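Local coordinates for protein endo-1,4-b-d-mannanase (Trichoderma reesei, PDB 1QNR) that hydrolyses internal beta-1,4-mannosidic linkages in mannans, as an endo-acting mannanase of glycoside hydrolase family 5, at residues A140-V152 against W183-D195. Numbering follows the deposited sequence.
Sequences AQTQYRKYVQAVV and WATSVSQYVKSLD
Neighbouring helices on the outside of the (beta/alpha)8 barrel of this family 5 enzyme meet here, and the pair is a worked example of a helix seam with aliphatic and aromatic side chains below and polar groups along its outer edge. Helices 138-155 and 178-194, linked through the barrel strand 161-165, run the same way with a signed crossing angle of -34° and axes 10.5 Å apart at closest. Along the seam V148 CG1 reaches V191 CG2 at 4.0 Å, while V152 CG1 lies against L194 CB and D195 CB. V152 and V191 also touch W164 of the intervening strand, so the seam continues into the barrel wall. Towards the start of both segments, Y144 and W183 meet obliquely, the tyrosine CE2 3.9 Å from W183 CZ2, and V187 CG1 sits at the edge of the Y144 ring. Y144 OH itself hydrogen-bonds to L166 O. Beside this pair the indole W183 NE1 donates to Q141 OE1 over 2.9 Å; the oxygen lies in the indole plane, but the nitrogen stands above the plane of the amide, which is turned almost perpendicular to the ring. The other amide end, Q141 NE2, hydrogen-bonds to W134 O and thereby helps fix the amide's rotation. R145 spans the outer edge: in one of its two modelled conformations, extended from CG to NE, NH1 donates a 2.7 Å hydrogen bond to S186 OG close to the guanidinium plane, NH2 reaches S186 O through a water, and Y190 CB lies over one guanidinium face. Y190 starts toward helix 138-155, and its chi1 of 178° carries the phenol further across, where CE2 packs 3.7 Å from R145 CB and OH ends 3.5 Å from Q149 CB.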
ATOM      1  N   ALA A 140      21.239   8.561   2.493  1.00 10.06           N
ATOM      2  CA  ALA A 140      19.742   8.452   2.358  1.00  9.32           C
ATOM      3  C   ALA A 140      19.262   7.130   2.941  1.00  9.44           C
ATOM      4  O   ALA A 140      18.203   7.136   3.648  1.00 10.74           O
ATOM      5  CB  ALA A 140      19.357   8.547   0.865  1.00 10.67           C
ATOM      6  N   GLN A 141      19.960   6.014   2.663  1.00  7.93           N
ATOM      7  CA  GLN A 141      19.479   4.711   3.187  1.00  8.77           C
ATOM      8  C   GLN A 141      19.645   4.632   4.707  1.00 10.10           C
ATOM      9  O   GLN A 141      18.805   4.001   5.352  1.00 10.80           O
ATOM     10  CB  GLN A 141      20.250   3.565   2.478  1.00  9.20           C
ATOM     11  CG  GLN A 141      19.843   3.391   1.002  1.00  9.07           C
ATOM     12  CD  GLN A 141      18.330   3.158   0.834  1.00 10.03           C
ATOM     13  OE1 GLN A 141      17.749   2.275   1.485  1.00 10.44           O
ATOM     14  NE2 GLN A 141      17.723   3.979  -0.043  1.00 11.01           N
ATOM     15  N   THR A 142      20.711   5.283   5.277  1.00  9.16           N
ATOM     16  CA  THR A 142      20.862   5.288   6.722  1.00 11.53           C
ATOM     17  C   THR A 142      19.706   6.002   7.405  1.00 11.15           C
ATOM     18  O   THR A 142      19.099   5.511   8.391  1.00  9.93           O
ATOM     19  CB  THR A 142      22.202   5.969   7.111  1.00 12.53           C
ATOM     20  OG1 THR A 142      23.227   5.075   6.603  1.00 15.52           O
ATOM     21  CG2 THR A 142      22.377   6.049   8.630  1.00 13.33           C
ATOM     22  N   GLN A 143      19.251   7.152   6.877  1.00 10.17           N
ATOM     23  CA  GLN A 143      18.075   7.836   7.426  1.00  9.05           C
ATOM     24  C   GLN A 143      16.778   7.094   7.145  1.00  9.35           C
ATOM     25  O   GLN A 143      15.945   6.989   8.098  1.00  9.13           O
ATOM     26  CB  GLN A 143      18.013   9.313   6.944  1.00  9.17           C
ATOM     27  CG  GLN A 143      16.942  10.113   7.665  1.00  9.17           C
ATOM     28  CD  GLN A 143      17.130  10.254   9.159  1.00 10.20           C
ATOM     29  OE1 GLN A 143      18.279  10.332   9.651  1.00 12.80           O
ATOM     30  NE2 GLN A 143      16.061  10.309   9.972  1.00 10.50           N
ATOM     31  N   TYR A 144      16.569   6.535   5.963  1.00  8.85           N
ATOM     32  CA  TYR A 144      15.368   5.709   5.670  1.00  8.86           C
ATOM     33  C   TYR A 144      15.272   4.574   6.689  1.00  8.31           C
ATOM     34  O   TYR A 144      14.150   4.290   7.212  1.00  8.96           O
ATOM     35  CB  TYR A 144      15.418   5.188   4.229  1.00  8.19           C
ATOM     36  CG  TYR A 144      14.405   4.115   3.868  1.00  6.91           C
ATOM     37  CD1 TYR A 144      13.038   4.413   3.645  1.00  8.15           C
ATOM     38  CD2 TYR A 144      14.829   2.793   3.668  1.00  8.39           C
ATOM     39  CE1 TYR A 144      12.132   3.394   3.327  1.00  8.74           C
ATOM     40  CE2 TYR A 144      13.928   1.776   3.302  1.00  8.94           C
ATOM     41  CZ  TYR A 144      12.570   2.092   3.171  1.00  7.64           C
ATOM     42  OH  TYR A 144      11.733   1.024   2.814  1.00  8.65           O
ATOM     43  N   ARG A 145      16.394   3.869   6.956  1.00  8.72           N
ATOM     44  CA  ARG A 145      16.297   2.760   7.932  1.00  8.43           C
ATOM     45  C   ARG A 145      16.056   3.269   9.364  1.00  9.62           C
ATOM     46  O   ARG A 145      15.350   2.581  10.153  1.00  9.79           O
ATOM     47  CB  ARG A 145      17.570   1.852   7.911  1.00 10.18           C
ATOM     48  CG  ARG A 145      17.758   1.206   6.522  0.70 11.82           C
ATOM     49  CD  ARG A 145      19.027   0.308   6.610  0.70 15.71           C
ATOM     50  NE  ARG A 145      18.960  -0.653   5.543  0.70 16.78           N
ATOM     51  CZ  ARG A 145      19.291  -1.919   5.486  0.70 14.47           C
ATOM     52  NH1 ARG A 145      19.100  -2.432   4.260  0.70 14.98           N
ATOM     53  NH2 ARG A 145      19.775  -2.625   6.558  0.70 12.84           N
ATOM     54  N   LYS A 146      16.549   4.460   9.715  1.00  9.03           N
ATOM     55  CA  LYS A 146      16.228   5.019  11.047  1.00 10.61           C
ATOM     56  C   LYS A 146      14.727   5.316  11.108  1.00 10.96           C
ATOM     57  O   LYS A 146      14.086   5.071  12.158  1.00 11.11           O
ATOM     58  CB  LYS A 146      17.010   6.325  11.298  1.00 12.72           C
ATOM     59  CG  LYS A 146      18.473   6.173  11.659  0.50 14.14           C
ATOM     60  CD  LYS A 146      19.076   7.554  12.025  0.50 16.36           C
ATOM     61  CE  LYS A 146      18.539   8.079  13.322  0.50 21.31           C
ATOM     62  NZ  LYS A 146      19.452   9.065  13.997  0.50 25.27           N
ATOM     63  N   TYR A 147      14.123   5.777   9.999  1.00  9.06           N
ATOM     64  CA  TYR A 147      12.644   6.026  10.006  1.00  9.71           C
ATOM     65  C   TYR A 147      11.857   4.742  10.027  1.00  9.64           C
ATOM     66  O   TYR A 147      10.902   4.635  10.828  1.00  9.50           O
ATOM     67  CB  TYR A 147      12.304   6.882   8.703  1.00  9.27           C
ATOM     68  CG  TYR A 147      10.825   7.250   8.744  1.00  8.14           C
ATOM     69  CD1 TYR A 147      10.384   8.191   9.707  1.00  8.75           C
ATOM     70  CD2 TYR A 147       9.903   6.660   7.888  1.00  8.49           C
ATOM     71  CE1 TYR A 147       9.037   8.505   9.819  1.00  8.89           C
ATOM     72  CE2 TYR A 147       8.537   6.982   7.999  1.00  8.00           C
ATOM     73  CZ  TYR A 147       8.133   7.840   8.986  1.00  8.33           C
ATOM     74  OH  TYR A 147       6.748   8.153   9.125  1.00  9.37           O
ATOM     75  N   VAL A 148      12.235   3.716   9.288  1.00  8.46           N
ATOM     76  CA  VAL A 148      11.637   2.372   9.396  1.00  8.85           C
ATOM     77  C   VAL A 148      11.656   1.925  10.862  1.00  9.99           C
ATOM     78  O   VAL A 148      10.635   1.389  11.376  1.00 10.79           O
ATOM     79  CB  VAL A 148      12.361   1.364   8.470  1.00  9.24           C
ATOM     80  CG1 VAL A 148      11.898  -0.073   8.736  1.00 10.45           C
ATOM     81  CG2 VAL A 148      12.144   1.692   6.988  1.00  9.30           C
ATOM     82  N   GLN A 149      12.848   2.006  11.507  1.00 10.47           N
ATOM     83  CA  GLN A 149      12.820   1.566  12.936  1.00 10.28           C
ATOM     84  C   GLN A 149      11.854   2.370  13.787  1.00 10.29           C
ATOM     85  O   GLN A 149      11.211   1.751  14.714  1.00 11.93           O
ATOM     86  CB  GLN A 149      14.284   1.619  13.482  1.00 13.03           C
ATOM     87  CG  GLN A 149      14.399   1.001  14.881  1.00 13.98           C
ATOM     88  CD  GLN A 149      14.046   1.813  16.083  1.00 17.82           C
ATOM     89  OE1 GLN A 149      14.006   3.057  16.118  1.00 20.65           O
ATOM     90  NE2 GLN A 149      13.776   1.149  17.226  1.00 20.56           N
ATOM     91  N   ALA A 150      11.791   3.671  13.561  1.00  9.32           N
ATOM     92  CA  ALA A 150      10.876   4.499  14.407  1.00 11.81           C
ATOM     93  C   ALA A 150       9.424   4.122  14.192  1.00 12.65           C
ATOM     94  O   ALA A 150       8.650   4.197  15.171  1.00 14.87           O
ATOM     95  CB  ALA A 150      11.106   5.972  14.066  1.00 12.22           C
ATOM     96  N   VAL A 151       9.024   3.707  12.959  1.00 10.54           N
ATOM     97  CA  VAL A 151       7.616   3.329  12.780  1.00  9.73           C
ATOM     98  C   VAL A 151       7.351   1.916  13.236  1.00  8.98           C
ATOM     99  O   VAL A 151       6.438   1.650  14.076  1.00 10.37           O
ATOM    100  CB  VAL A 151       7.235   3.462  11.274  1.00  8.87           C
ATOM    101  CG1 VAL A 151       5.793   2.919  10.998  1.00  9.97           C
ATOM    102  CG2 VAL A 151       7.306   4.958  10.838  1.00 10.71           C
ATOM    103  N   VAL A 152       8.201   0.949  12.838  1.00  9.27           N
ATOM    104  CA  VAL A 152       8.005  -0.463  13.186  1.00  9.02           C
ATOM    105  C   VAL A 152       8.013  -0.654  14.703  1.00 11.31           C
ATOM    106  O   VAL A 152       7.154  -1.413  15.236  1.00 11.24           O
ATOM    107  CB  VAL A 152       9.010  -1.413  12.528  1.00  9.55           C
ATOM    108  CG1 VAL A 152       8.890  -2.825  13.080  1.00 10.16           C
ATOM    109  CG2 VAL A 152       8.830  -1.435  11.002  1.00 10.24           C
ATOM    110  N   TRP A 183      18.137  -4.154  -3.041  1.00 10.63           N
ATOM    111  CA  TRP A 183      17.638  -3.238  -1.984  1.00  9.75           C
ATOM    112  C   TRP A 183      16.453  -3.888  -1.251  1.00  9.72           C
ATOM    113  O   TRP A 183      16.435  -3.889   0.009  1.00 10.39           O
ATOM    114  CB  TRP A 183      17.178  -1.954  -2.717  1.00  9.52           C
ATOM    115  CG  TRP A 183      16.462  -0.972  -1.803  1.00  9.25           C
ATOM    116  CD1 TRP A 183      17.055  -0.063  -0.933  1.00  8.53           C
ATOM    117  CD2 TRP A 183      15.033  -0.769  -1.687  1.00  8.52           C
ATOM    118  NE1 TRP A 183      16.091   0.624  -0.230  1.00  9.50           N
ATOM    119  CE2 TRP A 183      14.840   0.195  -0.692  1.00  9.01           C
ATOM    120  CE3 TRP A 183      13.930  -1.375  -2.318  1.00  9.58           C
ATOM    121  CZ2 TRP A 183      13.558   0.636  -0.373  1.00  8.72           C
ATOM    122  CZ3 TRP A 183      12.633  -0.920  -1.959  1.00  9.56           C
ATOM    123  CH2 TRP A 183      12.457   0.075  -0.969  1.00  9.33           C
ATOM    124  N   ALA A 184      15.497  -4.482  -1.982  1.00  9.72           N
ATOM    125  CA  ALA A 184      14.352  -5.085  -1.293  1.00  9.90           C
ATOM    126  C   ALA A 184      14.740  -6.280  -0.440  1.00  9.73           C
ATOM    127  O   ALA A 184      14.164  -6.495   0.655  1.00  9.98           O
ATOM    128  CB  ALA A 184      13.287  -5.500  -2.325  1.00 10.96           C
ATOM    129  N   THR A 185      15.766  -7.044  -0.893  1.00 11.58           N
ATOM    130  CA  THR A 185      16.256  -8.164  -0.085  1.00 10.33           C
ATOM    131  C   THR A 185      16.827  -7.630   1.219  1.00  9.19           C
ATOM    132  O   THR A 185      16.452  -8.146   2.355  1.00 10.39           O
ATOM    133  CB  THR A 185      17.345  -8.931  -0.911  1.00 10.60           C
ATOM    134  OG1 THR A 185      16.759  -9.524  -2.052  1.00 12.25           O
ATOM    135  CG2 THR A 185      18.009 -10.038  -0.071  1.00 13.11           C
ATOM    136  N   SER A 186      17.730  -6.665   1.199  1.00  9.83           N
ATOM    137  CA  SER A 186      18.340  -6.133   2.420  1.00 10.51           C
ATOM    138  C   SER A 186      17.346  -5.429   3.341  1.00  8.94           C
ATOM    139  O   SER A 186      17.362  -5.652   4.598  1.00 10.22           O
ATOM    140  CB  SER A 186      19.462  -5.132   2.038  1.00 14.46           C
ATOM    141  OG  SER A 186      20.114  -4.764   3.251  1.00 21.37           O
ATOM    142  N   VAL A 187      16.438  -4.582   2.766  1.00  9.04           N
ATOM    143  CA  VAL A 187      15.526  -3.850   3.665  1.00  9.61           C
ATOM    144  C   VAL A 187      14.509  -4.816   4.261  1.00  8.47           C
ATOM    145  O   VAL A 187      14.190  -4.662   5.473  1.00  8.75           O
ATOM    146  CB  VAL A 187      14.820  -2.695   2.922  1.00  9.42           C
ATOM    147  CG1 VAL A 187      13.750  -2.000   3.775  1.00 10.12           C
ATOM    148  CG2 VAL A 187      15.832  -1.633   2.433  1.00 11.26           C
ATOM    149  N   SER A 188      13.978  -5.780   3.522  1.00  8.14           N
ATOM    150  CA  SER A 188      12.972  -6.711   4.150  1.00  8.50           C
ATOM    151  C   SER A 188      13.656  -7.550   5.221  1.00  9.12           C
ATOM    152  O   SER A 188      13.014  -7.867   6.211  1.00  9.05           O
ATOM    153  CB  SER A 188      12.253  -7.560   3.104  1.00  8.08           C
ATOM    154  OG  SER A 188      13.165  -8.385   2.292  1.00  9.62           O
ATOM    155  N   GLN A 189      14.909  -8.007   5.024  1.00  9.16           N
ATOM    156  CA  GLN A 189      15.638  -8.662   6.132  1.00  9.39           C
ATOM    157  C   GLN A 189      15.748  -7.754   7.333  1.00  8.74           C
ATOM    158  O   GLN A 189      15.551  -8.227   8.507  1.00 10.75           O
ATOM    159  CB  GLN A 189      17.078  -9.097   5.691  1.00 10.96           C
ATOM    160  CG  GLN A 189      17.126 -10.272   4.746  1.00 12.82           C
ATOM    161  CD  GLN A 189      18.549 -10.528   4.218  1.00 17.32           C
ATOM    162  OE1 GLN A 189      19.533  -9.975   4.754  1.00 22.05           O
ATOM    163  NE2 GLN A 189      18.631 -11.382   3.230  1.00 16.05           N
ATOM    164  N   TYR A 190      16.001  -6.447   7.167  1.00  8.40           N
ATOM    165  CA  TYR A 190      16.056  -5.516   8.316  1.00  8.52           C
ATOM    166  C   TYR A 190      14.722  -5.416   9.009  1.00  8.61           C
ATOM    167  O   TYR A 190      14.641  -5.455  10.272  1.00  8.04           O
ATOM    168  CB  TYR A 190      16.538  -4.136   7.803  1.00  9.71           C
ATOM    169  CG  TYR A 190      16.599  -3.063   8.877  1.00  9.40           C
ATOM    170  CD1 TYR A 190      17.431  -3.274   9.991  1.00 11.32           C
ATOM    171  CD2 TYR A 190      15.872  -1.876   8.874  1.00 10.36           C
ATOM    172  CE1 TYR A 190      17.528  -2.375  11.073  1.00 13.21           C
ATOM    173  CE2 TYR A 190      15.977  -0.915   9.877  1.00 11.20           C
ATOM    174  CZ  TYR A 190      16.771  -1.221  10.974  1.00 12.18           C
ATOM    175  OH  TYR A 190      16.827  -0.278  12.025  1.00 13.96           O
ATOM    176  N   VAL A 191      13.617  -5.294   8.269  1.00  9.37           N
ATOM    177  CA  VAL A 191      12.288  -5.222   8.919  1.00  9.25           C
ATOM    178  C   VAL A 191      12.022  -6.494   9.718  1.00  9.36           C
ATOM    179  O   VAL A 191      11.562  -6.401  10.897  1.00  9.70           O
ATOM    180  CB  VAL A 191      11.146  -5.022   7.871  1.00  9.45           C
ATOM    181  CG1 VAL A 191       9.747  -5.004   8.535  1.00  9.63           C
ATOM    182  CG2 VAL A 191      11.331  -3.686   7.132  1.00  9.40           C
ATOM    183  N   LYS A 192      12.345  -7.669   9.175  1.00  9.77           N
ATOM    184  CA  LYS A 192      12.149  -8.935   9.918  1.00  9.72           C
ATOM    185  C   LYS A 192      13.005  -8.990  11.184  1.00  9.45           C
ATOM    186  O   LYS A 192      12.614  -9.647  12.200  1.00 11.83           O
ATOM    187  CB  LYS A 192      12.401 -10.162   9.026  1.00 11.90           C
ATOM    188  CG  LYS A 192      11.363 -10.292   7.883  1.00 13.15           C
ATOM    189  CD  LYS A 192       9.994 -10.730   8.395  1.00 12.75           C
ATOM    190  CE  LYS A 192       9.156 -11.302   7.229  1.00 15.64           C
ATOM    191  NZ  LYS A 192       7.764 -11.690   7.620  1.00 16.20           N
ATOM    192  N   SER A 193      14.160  -8.299  11.199  1.00  9.56           N
ATOM    193  CA  SER A 193      15.027  -8.271  12.410  1.00  8.74           C
ATOM    194  C   SER A 193      14.457  -7.394  13.507  1.00 10.04           C
ATOM    195  O   SER A 193      14.873  -7.505  14.687  1.00 11.79           O
ATOM    196  CB  SER A 193      16.451  -7.746  12.044  1.00 10.98           C
ATOM    197  OG  SER A 193      16.584  -6.312  11.948  1.00 12.12           O
ATOM    198  N   LEU A 194      13.513  -6.469  13.135  1.00  8.78           N
ATOM    199  CA  LEU A 194      12.869  -5.611  14.103  1.00  9.83           C
ATOM    200  C   LEU A 194      11.526  -6.163  14.588  1.00  8.56           C
ATOM    201  O   LEU A 194      11.006  -5.681  15.639  1.00 10.65           O
ATOM    202  CB  LEU A 194      12.501  -4.232  13.449  1.00  9.07           C
ATOM    203  CG  LEU A 194      13.729  -3.453  12.937  1.00 11.00           C
ATOM    204  CD1 LEU A 194      13.244  -2.163  12.249  1.00 13.48           C
ATOM    205  CD2 LEU A 194      14.616  -3.033  14.142  1.00 16.24           C
ATOM    206  N   ASP A 195      10.915  -7.097  13.862  1.00  9.14           N
ATOM    207  CA  ASP A 195       9.539  -7.547  14.123  1.00  8.81           C
ATOM    208  C   ASP A 195       9.323  -8.940  13.481  1.00  9.17           C
ATOM    209  O   ASP A 195       9.352  -9.058  12.225  1.00  9.47           O
ATOM    210  CB  ASP A 195       8.541  -6.518  13.554  1.00  9.79           C
ATOM    211  CG  ASP A 195       7.068  -6.899  13.577  1.00  9.48           C
ATOM    212  OD1 ASP A 195       6.670  -8.034  13.892  1.00  9.06           O
ATOM    213  OD2 ASP A 195       6.234  -5.932  13.354  1.00  9.59           O
TER
HETATM  214  O   HOH W   1      19.651  -5.679   6.256  1.00 17.03           O